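Side-chain contact in SM80.1 Vicilin (Solanum melongena, PDB 5VF5), which probably serves as a seed storage protein of the 7S vicilin family, built from two cupin domains, and binds copper: residues 359-362 / 368-371. Residues are numbered along the deposited sequence; the frame is centred on the assembly and turned at random.
Sequences NIWR and AKEL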
ATOM      1  N   ASN A 359       8.929 -25.025   7.622  1.00 13.02           N
ATOM      2  CA  ASN A 359       9.750 -24.443   6.568  1.00 12.41           C
ATOM      3  C   ASN A 359       9.879 -25.409   5.415  1.00 11.80           C
ATOM      4  O   ASN A 359       9.498 -26.569   5.551  1.00 12.94           O
ATOM      5  CB  ASN A 359      11.099 -23.999   7.121  1.00 13.62           C
ATOM      6  CG  ASN A 359      12.097 -25.112   7.238  1.00 15.66           C
ATOM      7  OD1 ASN A 359      12.911 -25.279   6.367  1.00 22.13           O
ATOM      8  ND2 ASN A 359      12.065 -25.829   8.298  1.00 27.42           N
ATOM      9  N   ILE A 360      10.443 -24.978   4.286  1.00 11.39           N
ATOM     10  CA  ILE A 360      10.506 -25.841   3.129  1.00 11.79           C
ATOM     11  C   ILE A 360      11.282 -27.126   3.352  1.00 11.92           C
ATOM     12  O   ILE A 360      10.972 -28.147   2.732  1.00 12.33           O
ATOM     13  CB  ILE A 360      11.006 -25.119   1.886  1.00 14.18           C
ATOM     14  CG1 ILE A 360      12.419 -24.579   2.079  1.00 14.74           C
ATOM     15  CG2 ILE A 360       9.995 -24.035   1.500  1.00 16.81           C
ATOM     16  CD1 ILE A 360      13.063 -24.074   0.813  1.00 19.97           C
ATOM     17  N   TRP A 361      12.281 -27.095   4.237  1.00 10.66           N
ATOM     18  CA  TRP A 361      13.129 -28.266   4.449  1.00 12.21           C
ATOM     19  C   TRP A 361      12.379 -29.399   5.140  1.00 12.87           C
ATOM     20  O   TRP A 361      12.802 -30.569   5.070  1.00 14.08           O
ATOM     21  CB  TRP A 361      14.409 -27.909   5.184  1.00 14.32           C
ATOM     22  CG  TRP A 361      15.305 -27.046   4.362  1.00 12.71           C
ATOM     23  CD1 TRP A 361      15.387 -25.689   4.405  1.00 14.49           C
ATOM     24  CD2 TRP A 361      16.241 -27.467   3.391  1.00 11.53           C
ATOM     25  NE1 TRP A 361      16.310 -25.234   3.530  1.00 14.33           N
ATOM     26  CE2 TRP A 361      16.854 -26.306   2.872  1.00 12.00           C
ATOM     27  CE3 TRP A 361      16.627 -28.706   2.883  1.00 13.48           C
ATOM     28  CZ2 TRP A 361      17.822 -26.359   1.892  1.00 14.07           C
ATOM     29  CZ3 TRP A 361      17.594 -28.741   1.909  1.00 13.62           C
ATOM     30  CH2 TRP A 361      18.153 -27.583   1.401  1.00 13.90           C
ATOM     31  N   ARG A 362      11.249 -29.083   5.761  1.00 13.18           N
ATOM     32  CA  ARG A 362      10.357 -30.131   6.306  0.50 13.00           C
ATOM     33  C   ARG A 362       9.926 -31.113   5.225  1.00 14.47           C
ATOM     34  O   ARG A 362       9.582 -32.274   5.532  1.00 17.46           O
ATOM     35  CB  ARG A 362       9.064 -29.548   6.955  0.50 13.02           C
ATOM     36  CG  ARG A 362       9.266 -28.826   8.265  0.50 11.49           C
ATOM     37  CD  ARG A 362       9.672 -29.755   9.415  0.50 12.63           C
ATOM     38  NE  ARG A 362       8.627 -30.703   9.809  0.50 15.65           N
ATOM     39  CZ  ARG A 362       7.652 -30.439  10.670  0.50 14.94           C
ATOM     40  NH1 ARG A 362       7.571 -29.240  11.249  0.50 14.15           N
ATOM     41  NH2 ARG A 362       6.761 -31.385  10.964  0.50 17.33           N
ATOM     42  N   ALA A 368      18.501 -36.124   0.544  1.00 13.80           N
ATOM     43  CA  ALA A 368      18.640 -34.890  -0.210  1.00 13.26           C
ATOM     44  C   ALA A 368      19.296 -33.806   0.629  1.00 13.17           C
ATOM     45  O   ALA A 368      20.093 -33.017   0.098  1.00 13.15           O
ATOM     46  CB  ALA A 368      17.309 -34.416  -0.729  1.00 13.75           C
ATOM     47  N   LYS A 369      19.029 -33.757   1.922  1.00 12.70           N
ATOM     48  CA  LYS A 369      19.732 -32.796   2.796  1.00 11.98           C
ATOM     49  C   LYS A 369      21.209 -33.131   2.879  1.00 13.08           C
ATOM     50  O   LYS A 369      22.066 -32.220   2.874  1.00 13.56           O
ATOM     51  CB  LYS A 369      19.119 -32.810   4.200  1.00 14.02           C
ATOM     52  CG  LYS A 369      17.744 -32.194   4.246  1.00 16.60           C
ATOM     53  CD  LYS A 369      17.077 -32.429   5.591  1.00 19.01           C
ATOM     54  CE  LYS A 369      15.745 -31.722   5.638  1.00 25.50           C
ATOM     55  NZ  LYS A 369      14.646 -32.463   6.254  1.00 19.58           N
ATOM     56  N   GLU A 370      21.534 -34.410   3.006  1.00 13.78           N
ATOM     57  CA  GLU A 370      22.917 -34.842   3.058  1.00 14.13           C
ATOM     58  C   GLU A 370      23.665 -34.417   1.802  1.00 14.35           C
ATOM     59  O   GLU A 370      24.797 -33.910   1.874  1.00 17.09           O
ATOM     60  CB  GLU A 370      23.001 -36.368   3.264  1.00 15.99           C
ATOM     61  CG  GLU A 370      24.430 -36.929   3.158  1.00 18.98           C
ATOM     62  CD  GLU A 370      24.613 -38.237   3.876  1.00 21.81           C
ATOM     63  OE1 GLU A 370      23.914 -38.556   4.895  1.00 20.75           O
ATOM     64  OE2 GLU A 370      25.483 -38.971   3.401  1.00 27.50           O
ATOM     65  N   LEU A 371      23.056 -34.639   0.642  1.00 14.42           N
ATOM     66  CA  LEU A 371      23.690 -34.241  -0.630  1.00 15.30           C
ATOM     67  C   LEU A 371      23.772 -32.728  -0.788  1.00 15.88           C
ATOM     68  O   LEU A 371      24.727 -32.204  -1.360  1.00 18.71           O
ATOM     69  CB  LEU A 371      22.976 -34.855  -1.809  1.00 17.49           C
ATOM     70  CG  LEU A 371      23.218 -36.348  -1.991  1.00 19.01           C
ATOM     71  CD1 LEU A 371      22.168 -36.973  -2.864  1.00 21.76           C
ATOM     72  CD2 LEU A 371      24.557 -36.592  -2.640  1.00 26.39           C
TER
HETATM   73  O   HOH W   1      11.932 -34.035   6.177  1.00 35.63           O
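Lys369 reaches from its helix to the 3-10 turn that carries Trp361. The Lys369 chain runs extended as far as CE, and the two side chains pass alongside one another, pointing opposite ways. Lys369 CG lies 3.9 Å from Trp361 CE3, oblique to the indole. At chi4 (138°) the chain bends and brings the ammonium to the Trp361 backbone. Lys369 NZ donates to Trp361 O at 2.9 Å, from above the carbonyl plane (36° out of it). On the other side of that residue's backbone, Asn359 OD1 accepts from Trp361 N at 2.9 Å, which makes an Asx turn. Lys369 NZ also bonds to Ile364 O and forms a salt bridge with Glu381 OE2. A water 3.0 Å from Arg362 O meets Lys369 NZ as well, weakly, at 3.1 Å. The buried charge is thus held by a carboxylate and two carbonyls. Further along, Glu370 OE1 accepts from Gly377 N, at the start of helix 377-385. The contact ties the loop after strand 351-353 to helix 366-373, its centre about 35 Å from the centre of the chain, while Phe373 and Phe384 of helices 366-373 and 377-385 meet the Trp361 ring.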